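PDB 3T0Y: response regulator from Caulobacter vibrioides, which probably acts as a PhyR-type response regulator of the general stress response, its sigma-like N-terminal region probably sequestering an anti-sigma factor. Local coordinates for residues C[26-31]-C[69-74]. Residues are numbered along the deposited sequence; the frame is centred on the assembly and turned at random.
Sequences PYIRRY and ALYRVF
I28 on helix 25-36 and Y71 on helix 66-80 form the centre of a helix-helix contact within the all-helical sigma2-like part of PhyR. The short helical segments run in roughly the same direction, crossing at -37°, and their axes come no nearer than 11.0 Å, a spacing bridged by large side chains. Packing is tightest where I28 CD1 sits over the middle of the Y71 ring, 3.4 Å from its centroid and 3° off the normal: a CH-pi contact. With CG1 trans to the amide nitrogen (chi1 -162°), the ethyl branch of I28 extends across the gap, and CD1 also approaches F74 CG at 4.0 Å.

Y31, Y71 and F74 make an aromatic cluster beside it. The rings are inclined to one another. Y31 CE2 lies 3.6 Å from F74 CE1, with F74 CD1 in the plane of the Y31 ring at its edge, while Y31 CB packs 3.7 Å from Y71 CE2. V46 of helix 39-54 touches both I28 and F74, so a third helix backs this apolar patch.

The contact is looser at L70, whose CD2 stops 4.1 Å from I28 CB, and, separately, at partly exposed Y27, whose ring swings off from helix 66-80. The phenol end of Y71, by contrast, makes a close polar approach at the border with the second subunit: Y71 OH is 3.2 Å from I28 N, though the geometry does not make a hydrogen bond of it. The hydroxyl is instead hydrogen-bonded to E107 OE1 of the second subunit, and Y27 CB rests 3.4 Å from Y71 OH.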
loop_
_atom_site.group_PDB
_atom_site.type_symbol
_atom_site.label_atom_id
_atom_site.label_comp_id
_atom_site.label_asym_id
_atom_site.label_seq_id
_atom_site.Cartn_x
_atom_site.Cartn_y
_atom_site.Cartn_z
ATOM N N PRO C 26 -4.184 10.442 -12.964
ATOM C CA PRO C 26 -4.484 11.014 -11.642
ATOM C C PRO C 26 -5.745 10.403 -11.036
ATOM O O PRO C 26 -5.877 10.347 -9.810
ATOM C CB PRO C 26 -4.726 12.507 -11.939
ATOM C CG PRO C 26 -4.055 12.762 -13.244
ATOM C CD PRO C 26 -4.157 11.468 -14.020
ATOM N N TYR C 27 -6.673 9.959 -11.881
ATOM C CA TYR C 27 -7.942 9.430 -11.379
ATOM C C TYR C 27 -7.819 7.999 -10.881
ATOM O O TYR C 27 -8.272 7.691 -9.797
ATOM C CB TYR C 27 -9.034 9.593 -12.426
ATOM C CG TYR C 27 -9.175 11.048 -12.759
ATOM C CD1 TYR C 27 -9.938 11.886 -11.955
ATOM C CD2 TYR C 27 -8.484 11.606 -13.823
ATOM C CE1 TYR C 27 -10.044 13.226 -12.225
ATOM C CE2 TYR C 27 -8.583 12.958 -14.107
ATOM C CZ TYR C 27 -9.367 13.760 -13.303
ATOM O OH TYR C 27 -9.474 15.103 -13.566
ATOM N N ILE C 28 -7.143 7.149 -11.642
ATOM C CA ILE C 28 -6.886 5.809 -11.182
ATOM C C ILE C 28 -6.079 5.869 -9.883
ATOM O O ILE C 28 -6.235 5.015 -9.015
ATOM C CB ILE C 28 -6.211 4.931 -12.280
ATOM C CG1 ILE C 28 -6.347 3.445 -11.956
ATOM C CG2 ILE C 28 -4.754 5.293 -12.474
ATOM C CD1 ILE C 28 -7.768 3.027 -11.679
ATOM N N ARG C 29 -5.252 6.896 -9.701
ATOM C CA ARG C 29 -4.492 6.951 -8.451
ATOM C C ARG C 29 -5.419 7.247 -7.305
ATOM O O ARG C 29 -5.234 6.725 -6.198
ATOM C CB ARG C 29 -3.397 8.013 -8.465
ATOM C CG ARG C 29 -2.305 7.807 -9.470
ATOM C CD ARG C 29 -1.250 8.910 -9.302
ATOM N NE ARG C 29 -0.390 8.690 -8.138
ATOM C CZ ARG C 29 0.104 9.656 -7.368
ATOM N NH1 ARG C 29 -0.194 10.926 -7.619
ATOM N NH2 ARG C 29 0.890 9.350 -6.337
ATOM N N ARG C 30 -6.395 8.118 -7.555
ATOM C CA ARG C 30 -7.359 8.448 -6.521
ATOM C C ARG C 30 -8.104 7.180 -6.133
ATOM O O ARG C 30 -8.263 6.890 -4.959
ATOM C CB ARG C 30 -8.358 9.515 -6.985
ATOM C CG ARG C 30 -9.432 9.816 -5.937
ATOM C CD ARG C 30 -10.523 10.719 -6.470
ATOM N NE ARG C 30 -11.055 10.189 -7.712
ATOM C CZ ARG C 30 -11.839 10.853 -8.544
ATOM N NH1 ARG C 30 -12.194 12.104 -8.277
ATOM N NH2 ARG C 30 -12.235 10.270 -9.663
ATOM N N TYR C 31 -8.557 6.425 -7.129
ATOM C CA TYR C 31 -9.341 5.230 -6.850
ATOM C C TYR C 31 -8.481 4.212 -6.096
ATOM O O TYR C 31 -8.908 3.645 -5.090
ATOM C CB TYR C 31 -9.865 4.631 -8.146
ATOM C CG TYR C 31 -10.535 3.300 -7.966
ATOM C CD1 TYR C 31 -11.742 3.204 -7.284
ATOM C CD2 TYR C 31 -9.966 2.133 -8.474
ATOM C CE1 TYR C 31 -12.365 1.990 -7.100
ATOM C CE2 TYR C 31 -10.585 0.910 -8.303
ATOM C CZ TYR C 31 -11.800 0.852 -7.609
ATOM O OH TYR C 31 -12.458 -0.343 -7.435
ATOM N N ALA C 69 -11.754 1.044 -19.606
ATOM C CA ALA C 69 -10.922 -0.117 -19.893
ATOM C C ALA C 69 -9.712 -0.174 -18.965
ATOM O O ALA C 69 -9.268 -1.245 -18.577
ATOM C CB ALA C 69 -10.483 -0.107 -21.378
ATOM N N LEU C 70 -9.196 0.986 -18.587
ATOM C CA LEU C 70 -8.083 1.062 -17.652
ATOM C C LEU C 70 -8.481 0.542 -16.258
ATOM O O LEU C 70 -7.786 -0.287 -15.671
ATOM C CB LEU C 70 -7.601 2.506 -17.525
ATOM C CG LEU C 70 -6.531 2.753 -16.465
ATOM C CD1 LEU C 70 -5.256 1.953 -16.764
ATOM C CD2 LEU C 70 -6.224 4.244 -16.293
ATOM N N TYR C 71 -9.597 1.027 -15.729
ATOM C CA TYR C 71 -10.058 0.550 -14.433
ATOM C C TYR C 71 -10.449 -0.912 -14.484
ATOM O O TYR C 71 -10.340 -1.599 -13.497
ATOM C CB TYR C 71 -11.265 1.335 -13.961
ATOM C CG TYR C 71 -10.969 2.705 -13.413
ATOM C CD1 TYR C 71 -10.375 3.683 -14.200
ATOM C CD2 TYR C 71 -11.334 3.034 -12.114
ATOM C CE1 TYR C 71 -10.147 4.944 -13.708
ATOM C CE2 TYR C 71 -11.103 4.285 -11.603
ATOM C CZ TYR C 71 -10.517 5.244 -12.409
ATOM O OH TYR C 71 -10.307 6.501 -11.903
ATOM N N ARG C 72 -10.945 -1.378 -15.622
ATOM C CA ARG C 72 -11.198 -2.808 -15.796
ATOM C C ARG C 72 -9.913 -3.611 -15.618
ATOM O O ARG C 72 -9.913 -4.625 -14.928
ATOM C CB ARG C 72 -11.841 -3.094 -17.167
ATOM C CG ARG C 72 -12.175 -4.546 -17.390
ATOM C CD ARG C 72 -12.867 -4.760 -18.737
ATOM N NE ARG C 72 -12.850 -6.161 -19.160
ATOM C CZ ARG C 72 -13.859 -7.020 -19.018
ATOM N NH1 ARG C 72 -15.004 -6.645 -18.460
ATOM N NH2 ARG C 72 -13.720 -8.268 -19.447
ATOM N N VAL C 73 -8.809 -3.150 -16.208
ATOM C CA VAL C 73 -7.542 -3.858 -16.024
ATOM C C VAL C 73 -7.027 -3.738 -14.589
ATOM O O VAL C 73 -6.573 -4.721 -14.000
ATOM C CB VAL C 73 -6.449 -3.406 -17.001
ATOM C CG1 VAL C 73 -5.090 -3.980 -16.567
ATOM C CG2 VAL C 73 -6.781 -3.852 -18.399
ATOM N N PHE C 74 -7.091 -2.534 -14.026
ATOM C CA PHE C 74 -6.676 -2.337 -12.648
ATOM C C PHE C 74 -7.407 -3.314 -11.741
ATOM O O PHE C 74 -6.797 -4.025 -10.943
ATOM C CB PHE C 74 -6.975 -0.913 -12.193
ATOM C CG PHE C 74 -6.705 -0.688 -10.741
ATOM C CD1 PHE C 74 -7.667 -0.992 -9.786
ATOM C CD2 PHE C 74 -5.478 -0.194 -10.322
ATOM C CE1 PHE C 74 -7.408 -0.792 -8.446
ATOM C CE2 PHE C 74 -5.215 0.018 -8.968
ATOM C CZ PHE C 74 -6.181 -0.278 -8.030
#